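Local atomic coordinates of cytochrome P450 (Zobellia galactanivorans, PDB entry 6G5O), a protein that belongs to the cytochrome P450 family of haem proteins and holds an iron protoporphyrin IX within a largely helical fold. Residues Trp90-Pro94 with Leu137-Thr141; Pro94-Gln100 with Thr334-Gln338; Ile233-Glu238 with Ser353-Leu357; Gly118-Val123 with His376-Phe382. All blocks are in the same frame, centred on the assembly; numbering follows the deposited sequence.

Contact 1 (Trp90-Pro94 with Leu137-Thr141); sequences WFKRP and LLLNT
Arg93 reaches across to the last turn of helix 122-139 and uses both ends of its guanidinium on two successive carbonyls. NH2 meets Leu137 O at 2.8 Å, nearly along the C=O axis and within the guanidinium plane, with an N-H...O angle of 154°. NH1 takes Leu138 O, also at 2.8 Å, but from a more bent position, the oxygen tilted from the guanidinium plane. Trp90 NE1 adds a weak bond to the same Leu138 O at 2.9 Å. Leu138 spreads its two methyls: CD2 lies 4.1 Å from Phe91 CE1, and CD1 packs on Pro94 CG.

A bend of the Arg93 chain at chi3 (51°) folds the guanidinium back over one face of the Trp90 indole, NH1 lying above the ring toward its rim. NH1 also makes a weak bond to Trp90 O. The accepting helix ends in a Schellman motif with Asn140, of positive phi, at C-prime; Asn140 ND2 bonds to Asp189 O. Leu138 itself touches the haem.

The cation thus sits at the helix C-terminus, where it should offset the dipole's negative end and supplies donors to two carbonyls, Leu137 O also taking a weak bond from Asn140 N.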
# COMPACT_ATOMS: atom_id res chain seq x y z
N TRP A 90 -3.07 15.93 8.07
CA TRP A 90 -2.06 15.15 8.77
C TRP A 90 -1.24 14.32 7.78
O TRP A 90 -0.02 14.33 7.82
CB TRP A 90 -2.66 14.27 9.87
CG TRP A 90 -1.63 13.62 10.68
CD1 TRP A 90 -1.19 12.32 10.59
CD2 TRP A 90 -0.84 14.24 11.70
NE1 TRP A 90 -0.19 12.09 11.52
CE2 TRP A 90 0.05 13.25 12.20
CE3 TRP A 90 -0.82 15.52 12.25
CZ2 TRP A 90 0.95 13.51 13.21
CZ3 TRP A 90 0.09 15.78 13.26
CH2 TRP A 90 0.97 14.79 13.72
N PHE A 91 -1.93 13.64 6.87
CA PHE A 91 -1.30 12.76 5.88
C PHE A 91 -0.53 13.50 4.75
O PHE A 91 0.28 12.91 4.10
CB PHE A 91 -2.32 11.82 5.25
CG PHE A 91 -2.67 10.63 6.10
CD1 PHE A 91 -1.90 9.50 6.05
CD2 PHE A 91 -3.79 10.63 6.92
CE1 PHE A 91 -2.21 8.40 6.82
CE2 PHE A 91 -4.11 9.54 7.69
CZ PHE A 91 -3.33 8.41 7.64
N LYS A 92 -0.79 14.79 4.59
CA LYS A 92 -0.08 15.62 3.61
C LYS A 92 1.26 16.14 4.18
O LYS A 92 2.06 16.68 3.42
CB LYS A 92 -0.94 16.81 3.14
CG LYS A 92 -1.20 16.91 1.64
CD LYS A 92 -2.34 16.05 1.11
N ARG A 93 1.50 15.97 5.48
CA ARG A 93 2.75 16.44 6.09
C ARG A 93 4.06 15.99 5.43
O ARG A 93 5.05 16.68 5.56
CB ARG A 93 2.79 16.11 7.61
CG ARG A 93 1.98 17.08 8.48
CD ARG A 93 1.65 16.49 9.85
NE ARG A 93 2.83 15.96 10.51
CZ ARG A 93 3.17 14.67 10.59
NH1 ARG A 93 2.41 13.68 10.07
NH2 ARG A 93 4.31 14.37 11.22
N PRO A 94 4.10 14.83 4.78
CA PRO A 94 5.42 14.45 4.18
C PRO A 94 5.86 15.36 3.01
O PRO A 94 6.96 15.20 2.48
CB PRO A 94 5.20 13.03 3.70
CG PRO A 94 4.05 12.53 4.52
CD PRO A 94 3.16 13.70 4.76
N LEU A 137 8.00 9.25 11.71
CA LEU A 137 7.79 10.61 11.18
C LEU A 137 6.33 10.91 10.89
O LEU A 137 5.86 11.98 11.20
CB LEU A 137 8.59 10.87 9.90
CG LEU A 137 10.09 10.54 9.98
CD1 LEU A 137 10.80 10.70 8.65
CD2 LEU A 137 10.77 11.38 11.05
N LEU A 138 5.63 9.99 10.25
CA LEU A 138 4.22 10.21 9.94
C LEU A 138 3.39 10.35 11.23
O LEU A 138 2.53 11.22 11.32
CB LEU A 138 3.65 9.08 9.08
CG LEU A 138 2.24 9.29 8.52
CD1 LEU A 138 2.19 10.35 7.42
CD2 LEU A 138 1.66 7.98 8.01
N LEU A 139 3.68 9.48 12.19
CA LEU A 139 2.99 9.45 13.45
C LEU A 139 3.50 10.50 14.45
O LEU A 139 2.79 10.83 15.41
CB LEU A 139 3.07 8.07 14.05
CG LEU A 139 1.94 7.09 13.77
CD1 LEU A 139 1.64 7.06 12.31
CD2 LEU A 139 2.34 5.71 14.28
N ASN A 140 4.71 11.03 14.21
CA ASN A 140 5.35 12.00 15.09
C ASN A 140 5.50 11.44 16.52
O ASN A 140 5.15 12.10 17.50
CB ASN A 140 4.60 13.34 15.10
CG ASN A 140 5.39 14.46 15.76
OD1 ASN A 140 6.61 14.48 15.72
ND2 ASN A 140 4.69 15.40 16.37
N THR A 141 5.96 10.18 16.58
CA THR A 141 6.35 9.51 17.80
C THR A 141 7.89 9.54 17.92
O THR A 141 8.63 9.78 16.95
CB THR A 141 5.95 8.01 17.81
OG1 THR A 141 6.63 7.31 16.76
CG2 THR A 141 4.50 7.82 17.64

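Contact 2 (Pro94-Gln100 with Thr334-Gln338); sequences PLQAEYQ and THARQ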
# COMPACT_ATOMS: atom_id res chain seq x y z
N PRO A 94 4.10 14.83 4.78
CA PRO A 94 5.42 14.45 4.18
C PRO A 94 5.86 15.36 3.01
O PRO A 94 6.96 15.20 2.48
CB PRO A 94 5.20 13.03 3.70
CG PRO A 94 4.05 12.53 4.52
CD PRO A 94 3.16 13.70 4.76
N LEU A 95 5.00 16.30 2.61
CA LEU A 95 5.40 17.32 1.63
C LEU A 95 6.35 18.41 2.15
O LEU A 95 6.86 19.21 1.36
CB LEU A 95 4.14 17.96 1.04
CG LEU A 95 3.39 17.09 0.00
CD1 LEU A 95 2.08 17.75 -0.46
CD2 LEU A 95 4.30 16.68 -1.18
N GLN A 96 6.51 18.47 3.47
CA GLN A 96 7.28 19.51 4.17
C GLN A 96 8.78 19.20 4.06
O GLN A 96 9.17 18.02 4.12
CB GLN A 96 6.92 19.54 5.65
CG GLN A 96 5.51 20.07 6.03
CD GLN A 96 5.09 19.69 7.49
OE1 GLN A 96 4.01 20.07 7.99
NE2 GLN A 96 5.95 18.93 8.18
N ALA A 97 9.61 20.23 3.95
CA ALA A 97 11.06 20.05 3.78
C ALA A 97 11.69 19.38 4.97
O ALA A 97 12.53 18.51 4.80
CB ALA A 97 11.74 21.38 3.48
N GLU A 98 11.28 19.76 6.17
CA GLU A 98 11.91 19.22 7.40
C GLU A 98 11.68 17.73 7.51
O GLU A 98 12.61 16.97 7.82
CB GLU A 98 11.38 19.96 8.64
CG GLU A 98 11.88 19.40 9.97
CD GLU A 98 11.43 20.21 11.19
OE1 GLU A 98 10.55 21.10 11.04
OE2 GLU A 98 11.95 19.94 12.31
N TYR A 99 10.46 17.30 7.19
CA TYR A 99 10.09 15.88 7.20
C TYR A 99 10.92 15.10 6.19
O TYR A 99 11.44 14.04 6.50
CB TYR A 99 8.60 15.76 6.88
CG TYR A 99 7.92 14.40 6.96
CD1 TYR A 99 8.25 13.34 6.12
CD2 TYR A 99 6.79 14.23 7.79
CE1 TYR A 99 7.55 12.15 6.16
CE2 TYR A 99 6.11 13.05 7.85
CZ TYR A 99 6.47 12.01 7.04
OH TYR A 99 5.74 10.83 7.12
N GLN A 100 11.00 15.59 4.96
CA GLN A 100 11.83 14.95 3.95
C GLN A 100 13.32 14.90 4.29
O GLN A 100 13.99 13.94 3.87
CB GLN A 100 11.63 15.56 2.55
CG GLN A 100 10.31 15.14 1.94
CD GLN A 100 10.02 15.65 0.55
OE1 GLN A 100 10.92 15.70 -0.32
NE2 GLN A 100 8.76 15.99 0.32
N THR A 334 1.16 10.01 -0.33
CA THR A 334 2.19 11.01 -0.19
C THR A 334 3.43 10.51 0.60
O THR A 334 4.60 10.70 0.17
CB THR A 334 1.62 12.25 0.51
OG1 THR A 334 0.44 12.70 -0.16
CG2 THR A 334 2.64 13.41 0.45
N HIS A 335 3.18 9.89 1.74
CA HIS A 335 4.24 9.26 2.53
C HIS A 335 5.03 8.23 1.72
O HIS A 335 6.30 8.25 1.66
CB HIS A 335 3.59 8.58 3.76
CG HIS A 335 4.56 7.93 4.68
ND1 HIS A 335 5.50 8.65 5.40
CD2 HIS A 335 4.75 6.64 5.00
CE1 HIS A 335 6.23 7.81 6.10
NE2 HIS A 335 5.79 6.58 5.88
N ALA A 336 4.28 7.36 1.05
CA ALA A 336 4.84 6.28 0.26
C ALA A 336 5.69 6.80 -0.90
O ALA A 336 6.79 6.28 -1.20
CB ALA A 336 3.73 5.41 -0.26
N ARG A 337 5.15 7.80 -1.60
CA ARG A 337 5.88 8.39 -2.70
C ARG A 337 7.21 9.01 -2.27
O ARG A 337 8.20 8.92 -2.99
CB ARG A 337 5.05 9.47 -3.37
CG ARG A 337 3.99 8.92 -4.29
CD ARG A 337 3.04 10.05 -4.68
NE ARG A 337 2.12 9.60 -5.68
CZ ARG A 337 0.82 9.88 -5.72
NH1 ARG A 337 0.24 10.64 -4.80
NH2 ARG A 337 0.11 9.36 -6.69
N GLN A 338 7.22 9.66 -1.11
CA GLN A 338 8.46 10.24 -0.64
C GLN A 338 9.49 9.18 -0.27
O GLN A 338 10.72 9.33 -0.55
CB GLN A 338 8.24 11.15 0.54
CG GLN A 338 7.35 12.35 0.38
CD GLN A 338 7.29 12.92 -1.01
OE1 GLN A 338 8.31 13.27 -1.58
NE2 GLN A 338 6.06 13.02 -1.55
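Tyr99 and His335 each carry CG anti to the backbone N (chi1 -173° and -178°), and this swings the two rings toward each other at about a right angle. Tyr99 OH meets His335 ND1 at 2.8 Å in a hydrogen bond whose donor could be either partner, ND1 lying in the plane of the phenol ring at its edge. Pro94 CA covers one face of that ring, over its centre.

The proline also faces helix 333-350 directly: its CG lies 3.8 Å from His335 CA, and its CB packs on Gln338 CG. Leu95 continues the apolar strip, with its CG 3.8 Å from Thr334 CG2. Pro94 O is taken by Gln100 NE2 at 2.9 Å, in the carbonyl plane and nearly straight (161°), which ties the turn to the first turn of helix 97-117. Gln338, bent at chi2, turns its amide back to its own helix, where NE2 and the backbone N of Gln338 reach Thr334 O from opposite faces of the carbonyl plane.

Helix 333-350 follows the cysteine loop and corresponds to the L helix of the P450 fold; it packs here on the start of helix 97-117, the His335 side chain about 4 Å from the haem.

Contact 3 (Ile233-Glu238 with Ser353-Leu357); sequences IAYLAE and SFEIL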
# COMPACT_ATOMS: atom_id res chain seq x y z
N ILE A 233 14.14 -2.70 -5.36
CA ILE A 233 15.56 -3.02 -5.29
C ILE A 233 15.84 -4.22 -6.19
O ILE A 233 16.81 -4.21 -6.98
CB ILE A 233 15.98 -3.28 -3.83
CG1 ILE A 233 15.91 -1.97 -3.03
CG2 ILE A 233 17.40 -3.83 -3.77
CD1 ILE A 233 15.76 -2.23 -1.54
N ALA A 234 14.99 -5.24 -6.12
CA ALA A 234 15.07 -6.35 -7.05
C ALA A 234 15.16 -5.87 -8.49
O ALA A 234 16.09 -6.27 -9.25
CB ALA A 234 13.87 -7.24 -6.90
N TYR A 235 14.19 -5.03 -8.89
CA TYR A 235 14.17 -4.52 -10.25
C TYR A 235 15.47 -3.80 -10.64
O TYR A 235 15.95 -3.98 -11.76
CB TYR A 235 13.00 -3.56 -10.47
CG TYR A 235 13.12 -2.73 -11.72
CD1 TYR A 235 12.74 -3.24 -12.97
CD2 TYR A 235 13.61 -1.46 -11.66
CE1 TYR A 235 12.84 -2.47 -14.11
CE2 TYR A 235 13.72 -0.68 -12.79
CZ TYR A 235 13.35 -1.21 -14.01
OH TYR A 235 13.48 -0.41 -15.10
N LEU A 236 15.99 -2.97 -9.76
CA LEU A 236 17.18 -2.20 -10.07
C LEU A 236 18.39 -3.12 -10.14
O LEU A 236 19.38 -2.79 -10.79
CB LEU A 236 17.42 -1.10 -9.03
CG LEU A 236 16.52 0.13 -9.12
CD1 LEU A 236 16.73 1.03 -7.93
CD2 LEU A 236 16.74 0.91 -10.41
N ALA A 237 18.32 -4.26 -9.46
CA ALA A 237 19.41 -5.23 -9.44
C ALA A 237 19.60 -5.90 -10.79
O ALA A 237 20.73 -6.23 -11.15
CB ALA A 237 19.15 -6.29 -8.38
N GLU A 238 18.50 -6.11 -11.51
CA GLU A 238 18.52 -6.74 -12.82
C GLU A 238 18.45 -5.74 -13.98
O GLU A 238 18.44 -6.17 -15.13
CB GLU A 238 17.35 -7.70 -12.92
CG GLU A 238 17.55 -8.91 -12.05
CD GLU A 238 16.41 -9.93 -12.16
OE1 GLU A 238 15.23 -9.52 -12.21
OE2 GLU A 238 16.68 -11.16 -12.15
N SER A 353 26.01 -1.44 -8.32
CA SER A 353 25.31 -2.60 -8.86
C SER A 353 24.84 -3.48 -7.73
O SER A 353 25.23 -3.26 -6.60
CB SER A 353 26.25 -3.43 -9.76
OG SER A 353 27.28 -4.01 -8.99
N PHE A 354 24.03 -4.48 -8.05
CA PHE A 354 23.54 -5.44 -7.07
C PHE A 354 23.67 -6.86 -7.63
O PHE A 354 23.84 -7.04 -8.84
CB PHE A 354 22.04 -5.25 -6.80
CG PHE A 354 21.61 -3.83 -6.52
CD1 PHE A 354 21.58 -2.89 -7.52
CD2 PHE A 354 21.14 -3.47 -5.26
CE1 PHE A 354 21.12 -1.60 -7.28
CE2 PHE A 354 20.70 -2.19 -5.00
CZ PHE A 354 20.68 -1.24 -6.01
N GLU A 355 23.55 -7.87 -6.77
CA GLU A 355 23.37 -9.24 -7.22
C GLU A 355 22.38 -9.91 -6.30
O GLU A 355 22.55 -9.88 -5.09
CB GLU A 355 24.67 -10.06 -7.16
CG GLU A 355 25.93 -9.35 -7.66
CD GLU A 355 27.19 -10.18 -7.42
OE1 GLU A 355 27.10 -11.44 -7.50
OE2 GLU A 355 28.25 -9.58 -7.12
N ILE A 356 21.40 -10.56 -6.87
CA ILE A 356 20.45 -11.35 -6.13
C ILE A 356 21.01 -12.74 -5.89
O ILE A 356 21.28 -13.45 -6.84
CB ILE A 356 19.12 -11.45 -6.89
CG1 ILE A 356 18.51 -10.05 -7.05
CG2 ILE A 356 18.16 -12.37 -6.17
CD1 ILE A 356 17.39 -9.96 -8.08
N LEU A 357 21.14 -13.13 -4.62
CA LEU A 357 21.82 -14.36 -4.22
C LEU A 357 20.91 -15.55 -3.93
O LEU A 357 21.34 -16.68 -4.13
CB LEU A 357 22.73 -14.10 -3.02
CG LEU A 357 23.89 -13.09 -3.16
CD1 LEU A 357 24.81 -13.14 -1.94
CD2 LEU A 357 24.72 -13.31 -4.42
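Apolar contacts carry this crossing of helix and strand, and Phe354 accounts for most of them. Its CB sits 3.5 Å from Ala237 CB, and the small alanine lets the strand backbone come close, with the CA atoms of Ala237 and Phe354 only 4.8 Å apart. Beyond CB, the phenyl ring runs along the helix surface. CE2 meets the CG2 branch of Ile233 at 3.9 Å, while CE1, across the ring, lies 4.1 Å from Leu236 CB. The first torsion of Phe354, with CG anti to the carbonyl carbon (chi1 -48°), lays the ring against both Ile233 and Leu236.

Ile356, two residues along the strand and pointing to the same side, also meets the Ala237 methyl: its CG1 lies 4.0 Å from Ala237 CB. Its CD1 goes further, to the aliphatic part of Glu238, where it is 4.1 Å from CG, the two side chains crossing at about a right angle.

Polar groups take a lesser part. Leu236 O lies 3.9 Å from Phe354 CD1, and Ala234 O is near Ile356 CD1, both as plain packing. The Glu238 carboxylate is directed to the chain's N-terminal residues, with OE1 bonded to Ser4 OG.

The axes of the two short segments approach to 7.2 Å at an angle of 109°, so helix 223-238 lies across the strand. Phe354 also touches Ile380 and makes an edge-to-face contact with Phe382, both of the adjoining strand 369-384; Leu243 of helix 240-248 also touches Phe354, and Leu347 of helix 333-350 packs on Ile233.

Contact 4 (Gly118-Val123 with His376-Phe382); sequences GSVEVV and HNIQIKF
Strands 119-121 and 377-382 pair antiparallel, in register Ser119 with Lys381, Val120 with Ile380 and Glu121 with Gln379. Val120 and Ile380 form the hydrogen-bonded pair, with Val120 N to Ile380 O at 3.1 Å and Ile380 N to Val120 O at 3.0 Å. Phe382 N to Gly118 O (2.8 Å) and Val122 N to Ile378 O (2.9 Å) extend the pairing at both ends. Gly118, just after helix 97-117, has a positive phi of 85° that suits glycine.

Past Glu121 the first strand becomes helix 122-139, and the Glu121 carboxylate bridges strand 377-382 and the helix start. Its chain, bent at chi2 (-75°), turns OE2 back to accept from two amides: Ile378 N at 3.0 Å, on the anti side, and Val123 N at 3.0 Å, from above the carboxylate plane. The second is an N-cap bond; OE1 takes Thr124 N. On the Val120 and Ile380 side, helix residue Val122 packs CG2 3.8 Å from Ile380 CG1, and Val120 CG2 lies 4.2 Å from Phe382 CE1.

Strand 119-121 edges a three-stranded sheet, next to middle strand 369-384; Thr230 and Ile233 of helix 223-238 pack on Ile378 and Ile380 respectively, and Thr114 of helix 97-117 on Val120 and Phe382.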
# COMPACT_ATOMS: atom_id res chain seq x y z
N GLY A 118 27.55 -5.55 3.08
CA GLY A 118 27.79 -6.14 1.77
C GLY A 118 26.58 -6.90 1.22
O GLY A 118 26.16 -6.63 0.11
N SER A 119 26.06 -7.85 2.00
CA SER A 119 24.89 -8.63 1.63
C SER A 119 23.87 -8.71 2.78
O SER A 119 24.25 -8.92 3.92
CB SER A 119 25.34 -10.03 1.26
OG SER A 119 24.24 -10.92 1.20
N VAL A 120 22.58 -8.53 2.46
CA VAL A 120 21.51 -8.51 3.47
C VAL A 120 20.26 -9.19 2.98
O VAL A 120 20.05 -9.36 1.79
CB VAL A 120 21.12 -7.08 3.90
CG1 VAL A 120 22.23 -6.44 4.74
CG2 VAL A 120 20.82 -6.18 2.71
N GLU A 121 19.43 -9.61 3.92
CA GLU A 121 18.13 -10.11 3.57
C GLU A 121 17.22 -8.87 3.49
O GLU A 121 16.87 -8.29 4.51
CB GLU A 121 17.63 -11.16 4.58
CG GLU A 121 16.47 -12.00 4.02
CD GLU A 121 15.16 -11.23 4.00
OE1 GLU A 121 14.68 -10.82 5.08
OE2 GLU A 121 14.59 -11.01 2.90
N VAL A 122 16.83 -8.49 2.28
CA VAL A 122 16.14 -7.21 2.04
C VAL A 122 14.79 -7.06 2.76
O VAL A 122 14.51 -6.02 3.34
CB VAL A 122 15.95 -6.95 0.54
CG1 VAL A 122 15.08 -5.72 0.28
CG2 VAL A 122 17.32 -6.75 -0.11
N VAL A 123 13.96 -8.09 2.75
CA VAL A 123 12.62 -7.96 3.32
C VAL A 123 12.63 -7.53 4.79
O VAL A 123 11.99 -6.52 5.14
CB VAL A 123 11.80 -9.24 3.18
CG1 VAL A 123 10.44 -9.08 3.84
CG2 VAL A 123 11.60 -9.53 1.73
N HIS A 376 9.09 -13.39 0.12
CA HIS A 376 9.12 -13.68 1.56
C HIS A 376 10.52 -13.35 2.05
O HIS A 376 10.70 -12.85 3.16
CB HIS A 376 8.75 -15.13 1.82
CG HIS A 376 7.27 -15.41 1.74
ND1 HIS A 376 6.33 -14.69 2.44
CD2 HIS A 376 6.58 -16.35 1.05
CE1 HIS A 376 5.12 -15.15 2.18
NE2 HIS A 376 5.24 -16.16 1.33
N ASN A 377 11.51 -13.61 1.22
CA ASN A 377 12.88 -13.22 1.52
C ASN A 377 13.67 -13.10 0.23
O ASN A 377 13.31 -13.69 -0.77
CB ASN A 377 13.55 -14.23 2.50
CG ASN A 377 13.47 -15.67 2.01
OD1 ASN A 377 12.44 -16.37 2.20
ND2 ASN A 377 14.54 -16.11 1.34
N ILE A 378 14.73 -12.31 0.23
CA ILE A 378 15.58 -12.17 -0.95
C ILE A 378 16.86 -11.59 -0.46
O ILE A 378 16.85 -10.53 0.16
CB ILE A 378 14.95 -11.30 -2.09
CG1 ILE A 378 15.97 -11.06 -3.22
CG2 ILE A 378 14.43 -9.96 -1.59
CD1 ILE A 378 15.34 -10.89 -4.59
N GLN A 379 17.96 -12.29 -0.75
CA GLN A 379 19.29 -11.88 -0.29
C GLN A 379 19.90 -11.10 -1.40
O GLN A 379 19.95 -11.59 -2.52
CB GLN A 379 20.20 -13.09 0.01
CG GLN A 379 20.04 -13.70 1.41
CD GLN A 379 20.72 -12.90 2.50
OE1 GLN A 379 21.68 -12.15 2.27
NE2 GLN A 379 20.23 -13.07 3.72
N ILE A 380 20.41 -9.91 -1.11
CA ILE A 380 20.97 -9.09 -2.15
C ILE A 380 22.25 -8.45 -1.67
O ILE A 380 22.34 -7.99 -0.54
CB ILE A 380 19.98 -7.99 -2.64
CG1 ILE A 380 18.65 -8.63 -3.07
CG2 ILE A 380 20.56 -7.23 -3.82
CD1 ILE A 380 17.68 -7.71 -3.77
N LYS A 381 23.22 -8.42 -2.58
CA LYS A 381 24.52 -7.85 -2.33
C LYS A 381 24.49 -6.44 -2.90
O LYS A 381 24.08 -6.25 -4.03
CB LYS A 381 25.57 -8.68 -3.08
CG LYS A 381 26.99 -8.15 -2.98
CD LYS A 381 27.85 -8.97 -2.04
CE LYS A 381 29.32 -9.03 -2.50
NZ LYS A 381 30.05 -7.75 -2.30
N PHE A 382 24.96 -5.45 -2.14
CA PHE A 382 25.02 -4.08 -2.60
C PHE A 382 26.49 -3.76 -2.80
O PHE A 382 27.22 -3.81 -1.81
CB PHE A 382 24.48 -3.12 -1.53
CG PHE A 382 22.97 -3.15 -1.34
CD1 PHE A 382 22.26 -4.33 -1.28
CD2 PHE A 382 22.27 -1.96 -1.18
CE1 PHE A 382 20.88 -4.32 -1.09
CE2 PHE A 382 20.89 -1.95 -0.96
CZ PHE A 382 20.20 -3.14 -0.93

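Contacts 1 and 2 adjoin, sharing Pro94, with centres 8 Å apart. Each reaches the haem through one residue, Leu138 of its pocket in contact 1 and His335 in contact 2, both side chains about 4 Å from the cofactor. Contacts 3 and 4 form a second pair, centres 9 Å apart, joined through neighbouring strands 351-366 and 369-384 by probable hydrogen bonds such as Leu357 N to Gln379 O at 2.9 Å. In contact 3, Ile233 remains about 13 Å from the haem. The chain connects the pairs: helix 122-139 runs from contact 4 to contact 1, the nearest atoms of the two being about 18 Å apart, and helix 333-350 leads from contact 2 into the strand of contact 3.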